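Local coordinates for protein argonaute (Aquifex aeolicus, PDB 1YVU) that cleaves RNA targets as a DNA-guided endonuclease, using short single-stranded DNA guides and divalent metal ions such as magnesium, at residues K520-T534 and E694-L706. Residues are numbered along the deposited sequence; the frame is centred on the assembly and turned at random.
Sequences KIFNSKGELVRYYLT and EPIKKEGDIMYWL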
# COMPACT_ATOMS: atom_id res chain seq x y z
N LYS A 520 -14.25 -10.09 -4.41
CA LYS A 520 -14.32 -11.29 -3.58
C LYS A 520 -15.53 -11.18 -2.67
O LYS A 520 -15.58 -10.34 -1.76
CB LYS A 520 -13.06 -11.40 -2.73
CG LYS A 520 -12.06 -12.38 -3.21
CD LYS A 520 -10.86 -12.40 -2.30
CE LYS A 520 -9.87 -11.30 -2.65
NZ LYS A 520 -8.42 -11.79 -2.71
N ILE A 521 -16.54 -11.98 -2.96
CA ILE A 521 -17.76 -12.00 -2.17
C ILE A 521 -17.70 -13.14 -1.14
O ILE A 521 -17.46 -14.30 -1.50
CB ILE A 521 -19.01 -12.17 -3.08
CG1 ILE A 521 -18.99 -11.07 -4.14
CG2 ILE A 521 -20.28 -12.07 -2.26
CD1 ILE A 521 -19.78 -11.36 -5.29
N PHE A 522 -17.93 -12.77 0.13
CA PHE A 522 -17.92 -13.70 1.27
C PHE A 522 -19.26 -13.87 2.01
O PHE A 522 -20.21 -13.10 1.81
CB PHE A 522 -16.83 -13.29 2.27
CG PHE A 522 -15.43 -13.61 1.82
CD1 PHE A 522 -14.69 -12.70 1.02
CD2 PHE A 522 -14.81 -14.81 2.24
CE1 PHE A 522 -13.34 -12.99 0.64
CE2 PHE A 522 -13.46 -15.13 1.87
CZ PHE A 522 -12.72 -14.20 1.06
N ASN A 523 -19.30 -14.92 2.85
CA ASN A 523 -20.43 -15.38 3.70
C ASN A 523 -20.34 -14.73 5.08
O ASN A 523 -19.29 -14.22 5.45
CB ASN A 523 -20.27 -16.89 3.95
CG ASN A 523 -21.55 -17.67 3.78
OD1 ASN A 523 -22.62 -17.23 4.21
ND2 ASN A 523 -21.46 -18.84 3.17
N SER A 524 -21.41 -14.86 5.88
CA SER A 524 -21.45 -14.34 7.26
C SER A 524 -20.63 -15.26 8.16
O SER A 524 -20.43 -14.99 9.35
CB SER A 524 -22.89 -14.29 7.77
OG SER A 524 -23.46 -15.59 7.76
N LYS A 525 -20.26 -16.41 7.60
CA LYS A 525 -19.45 -17.42 8.27
C LYS A 525 -18.00 -17.37 7.72
O LYS A 525 -17.16 -18.21 8.04
CB LYS A 525 -20.09 -18.81 8.10
CG LYS A 525 -21.51 -18.92 8.64
CD LYS A 525 -21.56 -18.53 10.11
CE LYS A 525 -22.94 -18.03 10.57
NZ LYS A 525 -22.82 -17.31 11.88
N GLY A 526 -17.75 -16.37 6.87
CA GLY A 526 -16.44 -16.15 6.30
C GLY A 526 -16.04 -16.92 5.06
O GLY A 526 -14.96 -16.65 4.54
N GLU A 527 -16.85 -17.89 4.59
CA GLU A 527 -16.46 -18.67 3.41
C GLU A 527 -16.65 -17.98 2.07
O GLU A 527 -17.50 -17.09 1.93
CB GLU A 527 -17.07 -20.08 3.45
CG GLU A 527 -18.53 -20.21 3.13
CD GLU A 527 -19.13 -21.45 3.72
OE1 GLU A 527 -18.62 -22.56 3.45
OE2 GLU A 527 -20.12 -21.32 4.48
N LEU A 528 -15.82 -18.36 1.09
CA LEU A 528 -15.86 -17.74 -0.23
C LEU A 528 -17.05 -18.14 -1.09
O LEU A 528 -17.19 -19.30 -1.52
CB LEU A 528 -14.54 -17.97 -1.00
CG LEU A 528 -14.36 -17.19 -2.32
CD1 LEU A 528 -14.10 -15.68 -2.06
CD2 LEU A 528 -13.26 -17.80 -3.15
N VAL A 529 -17.91 -17.17 -1.34
CA VAL A 529 -19.06 -17.40 -2.16
C VAL A 529 -18.58 -17.38 -3.62
O VAL A 529 -18.68 -18.41 -4.28
CB VAL A 529 -20.18 -16.39 -1.90
CG1 VAL A 529 -21.39 -16.70 -2.79
CG2 VAL A 529 -20.59 -16.45 -0.44
N ARG A 530 -18.04 -16.25 -4.11
CA ARG A 530 -17.53 -16.16 -5.49
C ARG A 530 -16.57 -15.03 -5.61
O ARG A 530 -16.67 -14.07 -4.85
CB ARG A 530 -18.61 -15.80 -6.52
CG ARG A 530 -19.63 -16.82 -6.96
CD ARG A 530 -19.11 -18.11 -7.54
NE ARG A 530 -20.10 -19.15 -7.26
CZ ARG A 530 -20.67 -19.93 -8.18
NH1 ARG A 530 -20.33 -19.83 -9.47
NH2 ARG A 530 -21.64 -20.76 -7.81
N TYR A 531 -15.66 -15.11 -6.58
CA TYR A 531 -14.74 -14.02 -6.90
C TYR A 531 -15.05 -13.61 -8.32
O TYR A 531 -15.63 -14.40 -9.09
CB TYR A 531 -13.23 -14.35 -6.76
CG TYR A 531 -12.61 -15.44 -7.64
CD1 TYR A 531 -12.35 -15.25 -9.02
CD2 TYR A 531 -12.23 -16.67 -7.07
CE1 TYR A 531 -11.73 -16.27 -9.82
CE2 TYR A 531 -11.60 -17.69 -7.85
CZ TYR A 531 -11.36 -17.48 -9.22
OH TYR A 531 -10.73 -18.49 -9.93
N TYR A 532 -14.62 -12.42 -8.70
CA TYR A 532 -14.83 -11.95 -10.06
C TYR A 532 -13.67 -11.07 -10.49
O TYR A 532 -13.41 -9.99 -9.93
CB TYR A 532 -16.19 -11.25 -10.22
CG TYR A 532 -16.63 -11.04 -11.66
CD1 TYR A 532 -16.86 -12.13 -12.54
CD2 TYR A 532 -16.82 -9.73 -12.15
CE1 TYR A 532 -17.29 -11.91 -13.90
CE2 TYR A 532 -17.24 -9.51 -13.49
CZ TYR A 532 -17.46 -10.59 -14.36
OH TYR A 532 -17.82 -10.30 -15.66
N LEU A 533 -12.96 -11.58 -11.48
CA LEU A 533 -11.80 -10.92 -12.01
C LEU A 533 -12.07 -10.55 -13.47
O LEU A 533 -12.30 -11.44 -14.28
CB LEU A 533 -10.63 -11.87 -11.87
CG LEU A 533 -9.21 -11.51 -12.27
CD1 LEU A 533 -8.79 -10.19 -11.67
CD2 LEU A 533 -8.28 -12.63 -11.80
N THR A 534 -12.11 -9.25 -13.77
CA THR A 534 -12.36 -8.79 -15.13
C THR A 534 -11.42 -7.67 -15.48
O THR A 534 -11.12 -6.82 -14.64
CB THR A 534 -13.75 -8.14 -15.28
OG1 THR A 534 -14.69 -8.81 -14.46
CG2 THR A 534 -14.25 -8.18 -16.73
N GLU A 694 -3.89 -10.34 -22.83
CA GLU A 694 -5.28 -10.71 -23.07
C GLU A 694 -6.14 -10.26 -21.92
O GLU A 694 -5.66 -10.12 -20.79
CB GLU A 694 -5.39 -12.21 -23.25
CG GLU A 694 -4.44 -12.72 -24.27
CD GLU A 694 -4.96 -13.92 -24.96
OE1 GLU A 694 -6.13 -13.91 -25.39
OE2 GLU A 694 -4.17 -14.87 -25.11
N PRO A 695 -7.41 -9.94 -22.20
CA PRO A 695 -8.31 -9.51 -21.14
C PRO A 695 -8.95 -10.72 -20.49
O PRO A 695 -9.06 -11.78 -21.11
CB PRO A 695 -9.37 -8.72 -21.90
CG PRO A 695 -8.71 -8.33 -23.14
CD PRO A 695 -7.98 -9.57 -23.50
N ILE A 696 -9.33 -10.56 -19.23
CA ILE A 696 -9.99 -11.62 -18.48
C ILE A 696 -11.40 -11.21 -18.16
O ILE A 696 -11.77 -10.03 -18.21
CB ILE A 696 -9.31 -12.00 -17.11
CG1 ILE A 696 -7.99 -11.26 -16.88
CG2 ILE A 696 -9.13 -13.49 -17.02
CD1 ILE A 696 -8.13 -10.01 -16.10
N LYS A 697 -12.17 -12.24 -17.84
CA LYS A 697 -13.55 -12.17 -17.42
C LYS A 697 -13.65 -13.58 -16.83
O LYS A 697 -13.78 -14.55 -17.59
CB LYS A 697 -14.52 -11.98 -18.60
CG LYS A 697 -15.98 -11.77 -18.16
CD LYS A 697 -16.97 -12.38 -19.17
CE LYS A 697 -18.38 -12.56 -18.60
NZ LYS A 697 -18.51 -13.69 -17.62
N LYS A 698 -13.38 -13.68 -15.53
CA LYS A 698 -13.44 -14.95 -14.81
C LYS A 698 -14.13 -14.82 -13.48
O LYS A 698 -14.00 -13.83 -12.77
CB LYS A 698 -12.07 -15.59 -14.59
CG LYS A 698 -12.13 -17.13 -14.51
CD LYS A 698 -10.95 -17.74 -13.77
CE LYS A 698 -10.74 -19.23 -14.12
NZ LYS A 698 -9.44 -19.82 -13.63
N GLU A 699 -14.79 -15.91 -13.13
CA GLU A 699 -15.53 -16.05 -11.91
C GLU A 699 -15.13 -17.41 -11.33
O GLU A 699 -14.86 -18.36 -12.07
CB GLU A 699 -17.03 -16.03 -12.26
CG GLU A 699 -17.97 -15.90 -11.09
CD GLU A 699 -19.39 -16.28 -11.43
OE1 GLU A 699 -19.97 -15.70 -12.37
OE2 GLU A 699 -19.92 -17.17 -10.74
N GLY A 700 -15.05 -17.51 -10.02
CA GLY A 700 -14.68 -18.77 -9.40
C GLY A 700 -15.16 -18.79 -7.98
O GLY A 700 -15.82 -17.88 -7.54
N ASP A 701 -14.72 -19.80 -7.25
CA ASP A 701 -15.11 -20.03 -5.87
C ASP A 701 -13.96 -20.69 -5.11
O ASP A 701 -14.14 -21.24 -4.03
CB ASP A 701 -16.34 -20.95 -5.86
CG ASP A 701 -16.14 -22.23 -6.68
OD1 ASP A 701 -15.18 -22.30 -7.48
OD2 ASP A 701 -16.95 -23.16 -6.53
N ILE A 702 -12.77 -20.58 -5.70
CA ILE A 702 -11.52 -21.16 -5.19
C ILE A 702 -10.60 -20.04 -4.74
O ILE A 702 -10.51 -19.00 -5.39
CB ILE A 702 -10.82 -21.97 -6.35
CG1 ILE A 702 -11.67 -23.15 -6.79
CG2 ILE A 702 -9.50 -22.53 -5.94
CD1 ILE A 702 -11.65 -23.33 -8.30
N MSE A 703 -9.92 -20.25 -3.61
CA MSE A 703 -8.97 -19.24 -3.16
C MSE A 703 -7.59 -19.67 -3.71
O MSE A 703 -6.69 -20.07 -2.95
CB MSE A 703 -8.99 -19.11 -1.64
CG MSE A 703 -10.31 -18.59 -1.07
SE MSE A 703 -10.36 -18.18 0.87
CE MSE A 703 -9.24 -16.57 0.92
N TYR A 704 -7.41 -19.52 -5.03
CA TYR A 704 -6.17 -19.97 -5.71
C TYR A 704 -4.84 -19.23 -5.43
O TYR A 704 -3.75 -19.73 -5.79
CB TYR A 704 -6.41 -20.10 -7.23
CG TYR A 704 -6.55 -18.79 -7.95
CD1 TYR A 704 -5.41 -18.11 -8.44
CD2 TYR A 704 -7.81 -18.18 -8.10
CE1 TYR A 704 -5.52 -16.87 -9.05
CE2 TYR A 704 -7.93 -16.91 -8.72
CZ TYR A 704 -6.77 -16.27 -9.19
OH TYR A 704 -6.85 -15.05 -9.81
N TRP A 705 -4.95 -18.05 -4.82
CA TRP A 705 -3.79 -17.22 -4.53
C TRP A 705 -2.97 -17.58 -3.29
O TRP A 705 -1.76 -17.32 -3.21
CB TRP A 705 -4.26 -15.76 -4.48
CG TRP A 705 -5.52 -15.52 -3.66
CD1 TRP A 705 -5.59 -15.24 -2.32
CD2 TRP A 705 -6.88 -15.59 -4.11
NE1 TRP A 705 -6.89 -15.13 -1.92
CE2 TRP A 705 -7.71 -15.35 -2.99
CE3 TRP A 705 -7.49 -15.85 -5.36
CZ2 TRP A 705 -9.13 -15.34 -3.06
CZ3 TRP A 705 -8.93 -15.85 -5.44
CH2 TRP A 705 -9.72 -15.60 -4.28
N LEU A 706 -3.62 -18.27 -2.36
CA LEU A 706 -3.02 -18.65 -1.09
C LEU A 706 -1.74 -19.48 -1.12
O LEU A 706 -0.99 -19.52 -0.13
CB LEU A 706 -4.06 -19.32 -0.19
CG LEU A 706 -5.22 -18.39 0.18
CD1 LEU A 706 -6.21 -19.14 1.04
CD2 LEU A 706 -4.73 -17.13 0.90
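Tyr531 and Gly700, like Leu533 and Lys698, face each other as hydrogen-bonded pairs of an antiparallel ladder between strands 528-534 and 697-700. Leu533 and Lys698 exchange two backbone bonds, Leu533 N to Lys698 O being 2.8 Å; Gly700 N reaches Tyr531 O at 3.3 Å.

The Tyr531 ring folds back over the neighbouring strand: with CG between the backbone N and the carbonyl carbon (chi1 62°), one ring face lies flat on Gly700, whose CA sits 3.7 Å from the ring centroid in a CH-pi contact. Tyr704 and Trp705 both turn their edges toward the opposite face of Tyr531, offset, planes at 62° and 70°. An alanine in place of Tyr531 would probably uncover Gly700 and deprive both rings of their shared partner.

Lys520 approaches Trp705 from the opposite direction, CD 3.5 Å from CZ2, and NZ stands off-centre over the five-membered ring, on the face opposite Met703 CA, in a cation-pi contact while donating a hydrogen bond to His680 O. Leu528 CD2 fits against CG of Met703, a selenomethionine, at 3.7 Å, and Leu533 CD2 touches Tyr704 OH.

Across the sheet from the aromatic cluster, Glu699 OE2 meets Arg530 NH1 in a salt bridge of 3.0 Å whose hydrogen bond is weak, the two planar groups far from parallel. Tyr532 OH rests against Lys697 CG.

Strand 697-700 thus extends the RNase H-fold sheet of the PIWI domain beside the hairpin 515-522/528-536, and the C-terminal turn from Met703 to Leu706 brings Tyr704 and Trp705 against the face carrying Tyr531 and Leu533.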